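Long-range contacts in carbonic anhydrase (Synechocystis sp., PDB 5SWC), which catalyses the reversible, zinc-dependent hydration of carbon dioxide and supplies CO2 to RuBisCO inside the carboxysome: residues A[47-52]-A[75-80]; A[147-152]-A[171-176]; A[211-216]-A[229-234]. One frame throughout, in Å; residues are numbered along the deposited sequence.

Interaction 1: residues A[47-52]-A[75-80]. With FMT (formic acid), chain J.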
loop_
_atom_site.group_PDB
_atom_site.type_symbol
_atom_site.label_atom_id
_atom_site.label_comp_id
_atom_site.label_asym_id
_atom_site.label_seq_id
_atom_site.Cartn_x
_atom_site.Cartn_y
_atom_site.Cartn_z
ATOM N N HIS A 47 -26.332 14.526 24.116
ATOM C CA HIS A 47 -26.249 15.652 23.214
ATOM C C HIS A 47 -24.892 15.914 22.619
ATOM O O HIS A 47 -24.769 16.699 21.665
ATOM C CB HIS A 47 -26.714 16.915 23.924
ATOM C CG HIS A 47 -28.101 16.824 24.455
ATOM N ND1 HIS A 47 -29.200 16.820 23.628
ATOM C CD2 HIS A 47 -28.571 16.714 25.719
ATOM C CE1 HIS A 47 -30.296 16.734 24.368
ATOM N NE2 HIS A 47 -29.938 16.662 25.636
ATOM N N GLY A 48 -23.872 15.255 23.144
ATOM C CA GLY A 48 -22.529 15.408 22.641
ATOM C C GLY A 48 -21.469 15.036 23.640
ATOM O O GLY A 48 -21.659 15.145 24.853
ATOM N N GLN A 49 -20.370 14.505 23.142
ATOM C CA GLN A 49 -19.245 14.182 24.004
ATOM C C GLN A 49 -18.237 15.321 24.002
ATOM O O GLN A 49 -18.037 15.986 22.987
ATOM C CB GLN A 49 -18.570 12.874 23.581
ATOM C CG GLN A 49 -17.838 12.946 22.246
ATOM C CD GLN A 49 -17.022 11.715 21.907
ATOM O OE1 GLN A 49 -16.333 11.178 22.767
ATOM N NE2 GLN A 49 -17.139 11.262 20.665
ATOM N N HIS A 50 -17.628 15.541 25.160
ATOM C CA HIS A 50 -16.608 16.593 25.315
ATOM C C HIS A 50 -15.453 16.128 26.173
ATOM O O HIS A 50 -15.149 16.730 27.213
ATOM C CB HIS A 50 -17.228 17.839 25.944
ATOM C CG HIS A 50 -18.283 18.457 25.090
ATOM N ND1 HIS A 50 -19.630 18.277 25.322
ATOM C CD2 HIS A 50 -18.181 19.192 23.967
ATOM C CE1 HIS A 50 -20.316 18.909 24.386
ATOM N NE2 HIS A 50 -19.465 19.473 23.553
ATOM N N PRO A 51 -14.810 15.034 25.765
ATOM C CA PRO A 51 -13.673 14.541 26.538
ATOM C C PRO A 51 -12.522 15.479 26.440
ATOM O O PRO A 51 -12.390 16.214 25.462
ATOM C CB PRO A 51 -13.333 13.240 25.847
ATOM C CG PRO A 51 -13.820 13.428 24.417
ATOM C CD PRO A 51 -15.084 14.208 24.579
ATOM N N ARG A 52 -11.644 15.433 27.429
ATOM C CA ARG A 52 -10.486 16.290 27.347
ATOM C C ARG A 52 -9.184 15.474 27.229
ATOM O O ARG A 52 -8.152 16.063 26.919
ATOM C CB ARG A 52 -10.386 17.196 28.564
ATOM C CG ARG A 52 -11.689 17.898 28.980
ATOM C CD ARG A 52 -12.182 18.911 27.963
ATOM N NE ARG A 52 -11.149 19.372 27.029
ATOM C CZ ARG A 52 -11.397 19.852 25.816
ATOM N NH1 ARG A 52 -10.390 20.260 25.050
ATOM N NH2 ARG A 52 -12.653 19.935 25.366
ATOM N N ASP A 75 -15.234 11.317 30.022
ATOM C CA ASP A 75 -13.921 11.911 30.254
ATOM C C ASP A 75 -12.839 11.461 29.277
ATOM O O ASP A 75 -11.984 12.281 28.913
ATOM C CB ASP A 75 -13.437 11.584 31.675
ATOM C CG ASP A 75 -14.174 12.332 32.785
ATOM O OD1 ASP A 75 -15.016 13.217 32.540
ATOM O OD2 ASP A 75 -13.840 12.020 33.972
ATOM N N LEU A 76 -12.806 10.169 28.939
ATOM C CA LEU A 76 -11.678 9.580 28.191
ATOM C C LEU A 76 -12.146 9.072 26.857
ATOM O O LEU A 76 -13.017 8.190 26.788
ATOM C CB LEU A 76 -11.082 8.392 28.954
ATOM C CG LEU A 76 -10.586 8.653 30.388
ATOM C CD1 LEU A 76 -9.890 7.390 30.893
ATOM C CD2 LEU A 76 -9.649 9.834 30.463
ATOM N N PHE A 77 -11.555 9.606 25.793
ATOM C CA PHE A 77 -11.746 9.061 24.433
ATOM C C PHE A 77 -10.632 8.036 24.280
ATOM O O PHE A 77 -9.462 8.385 24.480
ATOM C CB PHE A 77 -11.621 10.192 23.429
ATOM C CG PHE A 77 -11.863 9.805 22.005
ATOM C CD1 PHE A 77 -13.108 9.952 21.425
ATOM C CD2 PHE A 77 -10.816 9.349 21.204
ATOM C CE1 PHE A 77 -13.307 9.616 20.084
ATOM C CE2 PHE A 77 -11.044 9.036 19.823
ATOM C CZ PHE A 77 -12.256 9.185 19.310
ATOM N N VAL A 78 -10.942 6.793 23.966
ATOM C CA VAL A 78 -10.009 5.689 24.177
ATOM C C VAL A 78 -9.716 4.933 22.875
ATOM O O VAL A 78 -10.647 4.519 22.164
ATOM C CB VAL A 78 -10.536 4.707 25.220
ATOM C CG1 VAL A 78 -9.579 3.568 25.399
ATOM C CG2 VAL A 78 -10.769 5.422 26.558
ATOM N N ILE A 79 -8.445 4.721 22.572
ATOM C CA ILE A 79 -7.974 3.836 21.524
ATOM C C ILE A 79 -7.394 2.610 22.177
ATOM O O ILE A 79 -6.560 2.760 23.075
ATOM C CB ILE A 79 -6.896 4.535 20.678
ATOM C CG1 ILE A 79 -7.500 5.713 19.891
ATOM C CG2 ILE A 79 -6.162 3.550 19.797
ATOM C CD1 ILE A 79 -6.475 6.583 19.190
ATOM N N ARG A 80 -7.806 1.407 21.769
ATOM C CA ARG A 80 -7.186 0.197 22.287
ATOM C C ARG A 80 -6.845 -0.773 21.207
ATOM O O ARG A 80 -7.684 -1.094 20.361
ATOM C CB ARG A 80 -8.122 -0.529 23.282
ATOM C CG ARG A 80 -8.480 0.347 24.463
ATOM C CD ARG A 80 -9.303 -0.311 25.547
ATOM N NE ARG A 80 -8.529 -1.331 26.234
ATOM C CZ ARG A 80 -8.972 -2.042 27.272
ATOM N NH1 ARG A 80 -10.163 -1.823 27.808
ATOM N NH2 ARG A 80 -8.195 -3.003 27.751
HETATM C C FMT J . -16.001 8.887 17.373
HETATM O O1 FMT J . -16.435 9.103 18.517
HETATM O O2 FMT J . -16.641 8.320 16.470
HETATM O O HOH W 1 -11.768 14.630 30.023
#
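Q49 reaches toward F77 along a chain whose polar end lies at the edge of the aromatic ring. From CB, CG takes the place between the backbone N and the carbonyl carbon (chi1 69°), and beyond it the chain runs extended to the amide. There OE1 comes up in the plane of the F77 ring, 3.7 Å from CD1 of F77, with amide and ring planes 39° apart. The same OE1 accepts a hydrogen bond from the backbone N of S61 of the second subunit. On the other branch, NE2 of Q49 donates to O1 of a formic acid molecule at 3.1 Å through a bent bond (138°); that O1 also sits 3.5 Å from CE1 of F77.

The segments join the loop after helix 39-45 to strand 76-81, an outermost strand of the chain's sheet in this beta-class carbonic anhydrase, and backbone hydrogen bonds tie F77 to I53 and F55 on the neighbouring strand. P51 lies beside F77, pointing the same way, its CG 4.0 Å from CB of F77. Its CB rests 3.5 Å from the carbonyl O of D75. One residue on, the two backbones are bridged by water: R52 N donates to it at 2.7 Å, and it donates to D75 O at 2.6 Å. The F77 side chain also packs on L107, Y102 and A103, and S61 of the second subunit meets P51.

Interaction 2: residues A[147-152]-A[171-176]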
loop_
_atom_site.group_PDB
_atom_site.type_symbol
_atom_site.label_atom_id
_atom_site.label_comp_id
_atom_site.label_asym_id
_atom_site.label_seq_id
_atom_site.Cartn_x
_atom_site.Cartn_y
_atom_site.Cartn_z
ATOM N N GLU A 147 9.001 -1.664 15.394
ATOM C CA GLU A 147 10.327 -2.210 15.154
ATOM C C GLU A 147 11.422 -1.353 15.781
ATOM O O GLU A 147 12.471 -1.858 16.154
ATOM C CB GLU A 147 10.551 -2.410 13.647
ATOM C CG GLU A 147 11.972 -2.812 13.262
ATOM C CD GLU A 147 12.357 -4.161 13.777
ATOM O OE1 GLU A 147 11.502 -4.965 14.223
ATOM O OE2 GLU A 147 13.574 -4.424 13.719
ATOM N N ALA A 148 11.195 -0.047 15.885
ATOM C CA ALA A 148 12.206 0.804 16.494
ATOM C C ALA A 148 12.458 0.411 17.937
ATOM O O ALA A 148 13.586 0.559 18.429
ATOM C CB ALA A 148 11.841 2.288 16.343
ATOM N N THR A 149 11.435 -0.084 18.625
ATOM C CA THR A 149 11.565 -0.580 20.000
ATOM C C THR A 149 12.435 -1.804 19.980
ATOM O O THR A 149 13.345 -1.922 20.776
ATOM C CB THR A 149 10.211 -0.949 20.565
ATOM O OG1 THR A 149 9.322 0.172 20.411
ATOM C CG2 THR A 149 10.286 -1.372 22.004
ATOM N N ARG A 150 12.147 -2.734 19.074
ATOM C CA ARG A 150 12.872 -3.981 19.054
ATOM C C ARG A 150 14.338 -3.747 18.752
ATOM O O ARG A 150 15.223 -4.308 19.390
ATOM C CB ARG A 150 12.244 -4.896 18.013
ATOM C CG ARG A 150 12.687 -6.330 18.160
ATOM C CD ARG A 150 12.104 -7.185 17.064
ATOM N NE ARG A 150 12.808 -6.887 15.825
ATOM C CZ ARG A 150 13.867 -7.558 15.382
ATOM N NH1 ARG A 150 14.482 -7.192 14.259
ATOM N NH2 ARG A 150 14.339 -8.590 16.068
ATOM N N ARG A 151 14.618 -2.870 17.784
ATOM C CA ARG A 151 15.999 -2.569 17.438
ATOM C C ARG A 151 16.756 -1.926 18.579
ATOM O O ARG A 151 17.855 -2.342 18.919
ATOM C CB ARG A 151 16.025 -1.655 16.182
ATOM C CG ARG A 151 17.375 -1.471 15.544
ATOM C CD ARG A 151 17.912 -2.687 14.809
ATOM N NE ARG A 151 18.630 -3.591 15.679
ATOM C CZ ARG A 151 18.670 -4.913 15.514
ATOM N NH1 ARG A 151 18.025 -5.494 14.511
ATOM N NH2 ARG A 151 19.345 -5.667 16.371
ATOM N N LEU A 152 16.147 -0.919 19.189
ATOM C CA LEU A 152 16.752 -0.283 20.357
ATOM C C LEU A 152 17.040 -1.294 21.485
ATOM O O LEU A 152 18.147 -1.294 22.064
ATOM C CB LEU A 152 15.840 0.851 20.832
ATOM C CG LEU A 152 16.375 1.704 21.969
ATOM C CD1 LEU A 152 15.756 3.094 21.905
ATOM C CD2 LEU A 152 16.112 1.052 23.312
ATOM N N ALA A 171 8.470 -0.372 28.502
ATOM C CA ALA A 171 8.789 1.048 28.682
ATOM C C ALA A 171 9.239 1.690 27.362
ATOM O O ALA A 171 8.759 2.765 26.969
ATOM C CB ALA A 171 9.857 1.200 29.747
ATOM N N GLU A 172 10.174 1.041 26.677
ATOM C CA GLU A 172 10.696 1.567 25.415
ATOM C C GLU A 172 9.603 1.622 24.340
ATOM O O GLU A 172 9.598 2.522 23.486
ATOM C CB GLU A 172 11.928 0.765 24.993
ATOM C CG GLU A 172 13.155 0.997 25.857
ATOM C CD GLU A 172 13.724 2.415 25.775
ATOM O OE1 GLU A 172 13.380 3.213 24.871
ATOM O OE2 GLU A 172 14.606 2.684 26.645
ATOM N N ASN A 173 8.641 0.711 24.391
ATOM C CA ASN A 173 7.554 0.742 23.425
ATOM C C ASN A 173 6.743 2.022 23.563
ATOM O O ASN A 173 6.347 2.597 22.538
ATOM C CB ASN A 173 6.673 -0.520 23.601
ATOM C CG ASN A 173 5.543 -0.578 22.636
ATOM O OD1 ASN A 173 5.742 -0.690 21.418
ATOM N ND2 ASN A 173 4.314 -0.588 23.174
ATOM N N ILE A 174 6.481 2.461 24.772
ATOM C CA ILE A 174 5.767 3.719 25.019
ATOM C C ILE A 174 6.555 4.869 24.381
ATOM O O ILE A 174 5.959 5.709 23.672
ATOM C CB ILE A 174 5.535 3.927 26.516
ATOM C CG1 ILE A 174 4.546 2.877 27.037
ATOM C CG2 ILE A 174 5.068 5.340 26.814
ATOM C CD1 ILE A 174 4.655 2.678 28.502
ATOM N N LEU A 175 7.860 4.913 24.580
ATOM C CA LEU A 175 8.698 6.000 24.061
ATOM C C LEU A 175 8.665 6.012 22.526
ATOM O O LEU A 175 8.591 7.065 21.907
ATOM C CB LEU A 175 10.106 5.891 24.616
ATOM C CG LEU A 175 10.164 5.922 26.152
ATOM C CD1 LEU A 175 11.574 6.025 26.607
ATOM C CD2 LEU A 175 9.338 7.055 26.677
ATOM N N THR A 176 8.688 4.854 21.900
ATOM C CA THR A 176 8.573 4.774 20.452
ATOM C C THR A 176 7.248 5.365 19.971
ATOM O O THR A 176 7.223 6.103 18.995
ATOM C CB THR A 176 8.706 3.327 19.984
ATOM O OG1 THR A 176 10.028 2.879 20.329
ATOM C CG2 THR A 176 8.480 3.154 18.519
#
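T149 OG1 and T176 OG1 lie 2.8 Å apart, the shortest polar approach between residues 147-152 and 171-176. OG1 of T146 is hydrogen-bonded to both T149 OG1 and N173 OD1. The two segments form a helix-helix packing that runs closer to antiparallel than parallel: the axes approach to 8.7 Å and their directions differ by 133°. T149 enters with both branches. Its OG1 stands beside its own backbone N (chi1 -53°) and faces T176, while CG2, anti to that N, lies against the other helix, 3.6 Å from N173 N, with E172 CB beside it at 4.0 Å. Next to the hydroxyl pair, A148 CB meets T176 CG2 at 4.1 Å.

One turn on, the contact becomes aliphatic against carboxylate. L152 and E172 cross at about a right angle, and the E172 chain, bent at chi2 (-66°), brings its carboxyl group against both methyls of L152. Its OE2 is hydrogen-bonded to Y157 OH, which gives this buried oxygen a polar partner, and H188 of the third subunit packs on L152 and T176. The N173 side chain, its ND2 bonded to G83 O, lies about 8 Å from the zinc ion and about 6 Å from the side chain of the zinc ligand C120. The closest approach of L152 to E172 is CD2 to CD, 3.7 Å.

Interaction 3: residues A[211-216]-A[229-234]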
loop_
_atom_site.group_PDB
_atom_site.type_symbol
_atom_site.label_atom_id
_atom_site.label_comp_id
_atom_site.label_asym_id
_atom_site.label_seq_id
_atom_site.Cartn_x
_atom_site.Cartn_y
_atom_site.Cartn_z
ATOM N N LEU A 211 3.706 4.558 36.397
ATOM C CA LEU A 211 4.945 5.351 36.242
ATOM C C LEU A 211 4.759 6.198 34.995
ATOM O O LEU A 211 4.235 5.739 33.974
ATOM C CB LEU A 211 6.167 4.445 36.050
ATOM C CG LEU A 211 6.458 3.454 37.182
ATOM C CD1 LEU A 211 7.749 2.702 36.807
ATOM C CD2 LEU A 211 6.612 4.162 38.477
ATOM N N ALA A 212 5.206 7.435 35.052
ATOM C CA ALA A 212 5.066 8.403 33.966
ATOM C C ALA A 212 6.423 8.871 33.474
ATOM O O ALA A 212 7.329 9.132 34.269
ATOM C CB ALA A 212 4.288 9.608 34.494
ATOM N N TYR A 213 6.562 9.026 32.158
ATOM C CA TYR A 213 7.829 9.503 31.614
ATOM C C TYR A 213 7.951 11.015 31.729
ATOM O O TYR A 213 7.108 11.753 31.236
ATOM C CB TYR A 213 7.923 9.114 30.151
ATOM C CG TYR A 213 9.290 9.312 29.556
ATOM C CD1 TYR A 213 10.391 8.600 30.000
ATOM C CD2 TYR A 213 9.486 10.181 28.494
ATOM C CE1 TYR A 213 11.604 8.757 29.428
ATOM C CE2 TYR A 213 10.714 10.355 27.922
ATOM C CZ TYR A 213 11.770 9.642 28.376
ATOM O OH TYR A 213 13.028 9.763 27.808
ATOM N N ASP A 214 9.022 11.445 32.369
ATOM C CA ASP A 214 9.390 12.848 32.443
ATOM C C ASP A 214 10.451 13.025 31.365
ATOM O O ASP A 214 11.607 12.608 31.525
ATOM C CB ASP A 214 9.940 13.152 33.851
ATOM C CG ASP A 214 10.419 14.573 34.028
ATOM O OD1 ASP A 214 10.576 15.269 32.969
ATOM O OD2 ASP A 214 10.716 14.994 35.150
ATOM N N GLY A 215 10.076 13.680 30.258
ATOM C CA GLY A 215 10.972 13.861 29.142
ATOM C C GLY A 215 12.156 14.778 29.388
ATOM O O GLY A 215 13.147 14.731 28.648
ATOM N N VAL A 216 12.086 15.634 30.411
ATOM C CA VAL A 216 13.206 16.478 30.776
ATOM C C VAL A 216 14.256 15.617 31.471
ATOM O O VAL A 216 15.451 15.710 31.195
ATOM C CB VAL A 216 12.756 17.651 31.650
ATOM C CG1 VAL A 216 13.954 18.411 32.207
ATOM C CG2 VAL A 216 11.867 18.580 30.843
ATOM N N ALA A 229 5.965 13.948 28.553
ATOM C CA ALA A 229 6.935 13.044 27.983
ATOM C C ALA A 229 7.834 13.651 26.932
ATOM O O ALA A 229 8.689 12.934 26.386
ATOM C CB ALA A 229 6.195 11.862 27.372
ATOM N N LEU A 230 7.602 14.912 26.611
ATOM C CA LEU A 230 8.365 15.564 25.557
ATOM C C LEU A 230 9.806 15.779 25.990
ATOM O O LEU A 230 10.072 16.269 27.071
ATOM C CB LEU A 230 7.707 16.888 25.186
ATOM C CG LEU A 230 6.279 16.799 24.645
ATOM C CD1 LEU A 230 5.723 18.200 24.432
ATOM C CD2 LEU A 230 6.250 16.010 23.358
ATOM N N GLU A 231 10.749 15.419 25.129
ATOM C CA GLU A 231 12.170 15.613 25.360
ATOM C C GLU A 231 12.600 16.955 24.766
ATOM O O GLU A 231 12.525 17.160 23.550
ATOM C CB GLU A 231 12.947 14.456 24.729
ATOM C CG GLU A 231 12.537 13.113 25.358
ATOM C CD GLU A 231 13.210 11.895 24.737
ATOM O OE1 GLU A 231 13.676 11.947 23.576
ATOM O OE2 GLU A 231 13.273 10.841 25.420
ATOM N N PRO A 232 13.101 17.874 25.594
ATOM C CA PRO A 232 13.362 19.226 25.085
ATOM C C PRO A 232 14.351 19.289 23.937
ATOM O O PRO A 232 14.245 20.159 23.047
ATOM C CB PRO A 232 13.974 19.941 26.295
ATOM C CG PRO A 232 13.556 19.178 27.459
ATOM C CD PRO A 232 13.337 17.752 27.055
ATOM N N GLU A 233 15.310 18.373 23.917
ATOM C CA GLU A 233 16.314 18.401 22.848
ATOM C C GLU A 233 15.751 18.006 21.484
ATOM O O GLU A 233 16.386 18.241 20.452
ATOM C CB GLU A 233 17.514 17.512 23.196
ATOM C CG GLU A 233 17.265 16.007 23.054
ATOM C CD GLU A 233 16.618 15.374 24.271
ATOM O OE1 GLU A 233 16.198 16.097 25.202
ATOM O OE2 GLU A 233 16.534 14.130 24.291
ATOM N N ASP A 234 14.564 17.409 21.467
ATOM C CA ASP A 234 13.942 17.001 20.214
ATOM C C ASP A 234 12.730 17.848 19.879
ATOM O O ASP A 234 11.915 17.460 19.028
ATOM C CB ASP A 234 13.549 15.520 20.277
ATOM C CG ASP A 234 14.738 14.628 20.427
ATOM O OD1 ASP A 234 15.816 14.993 19.907
ATOM O OD2 ASP A 234 14.601 13.573 21.072
#
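Past the end of strand 209-214 the backbone of G215 lies against the loop 229-232, the two paths running nearly the same way (15° apart), with the CA atoms of G215 and A229 4.3 Å from each other. Main-chain contacts include CA-H...O approaches: G215 CA to L230 O at 3.3 Å, and E231 CA to G215 O at 3.5 Å with an angle of 157° at the hydrogen. With no side chain, G215 brings its CA directly onto the L230 carbonyl. D214 OD1 accepts from V216 N two residues on, an Asx turn that follows the strand.

Among the side chains, Y213 leads. With CG anti to the backbone N (chi1 -169°), its ring spans the contact: CD2 lies 3.9 Å from A229 CB, the carbonyl O of A229 stands at the ring edge in its plane, and OH donates to E231 OE2 at 2.6 Å. That oxygen is met on its anti lone pair, while the other, OE1, forms a salt bridge with K179. The E231 chain, extended beyond CG, crosses the tyrosine at about a right angle. Farther out, V216 CG2 packs on P232 CG at 3.8 Å, and P232 CD touches G215 O. Y213 also meets F220 of the outermost strand and A229 touches L178, so the contact lies between strand 209-214, helix 162-181 and the loop after strand 219-221. The phenol and the K179 ammonium would favour an ionised E231, while D234 OD2, 3.1 Å from E231 OE1 and sharing that lysine, would probably work against it.

Interactions 2 and 3 touch, L175 CD2 of interaction 2 lying 3.6 Å from Y213 CD2 of interaction 3, so helix 162-181 links them; their centres are 15 Å apart. Interaction 1 stands away, its centre 27 Å from that of interaction 2, on the opposite side of the chain's centre. Interactions 1 and 2 are buried, while interaction 3 is partly buried, with V216 and P232 exposed. Interactions 1 and 3 reach the same sheet, at strands 76-81 and 209-214. Chemistry differs accordingly: a water bridge and ring-edge contact in interaction 1, paired hydroxyls between helices in interaction 2, and a phenol-carboxylate bond beside close backbone contacts in interaction 3.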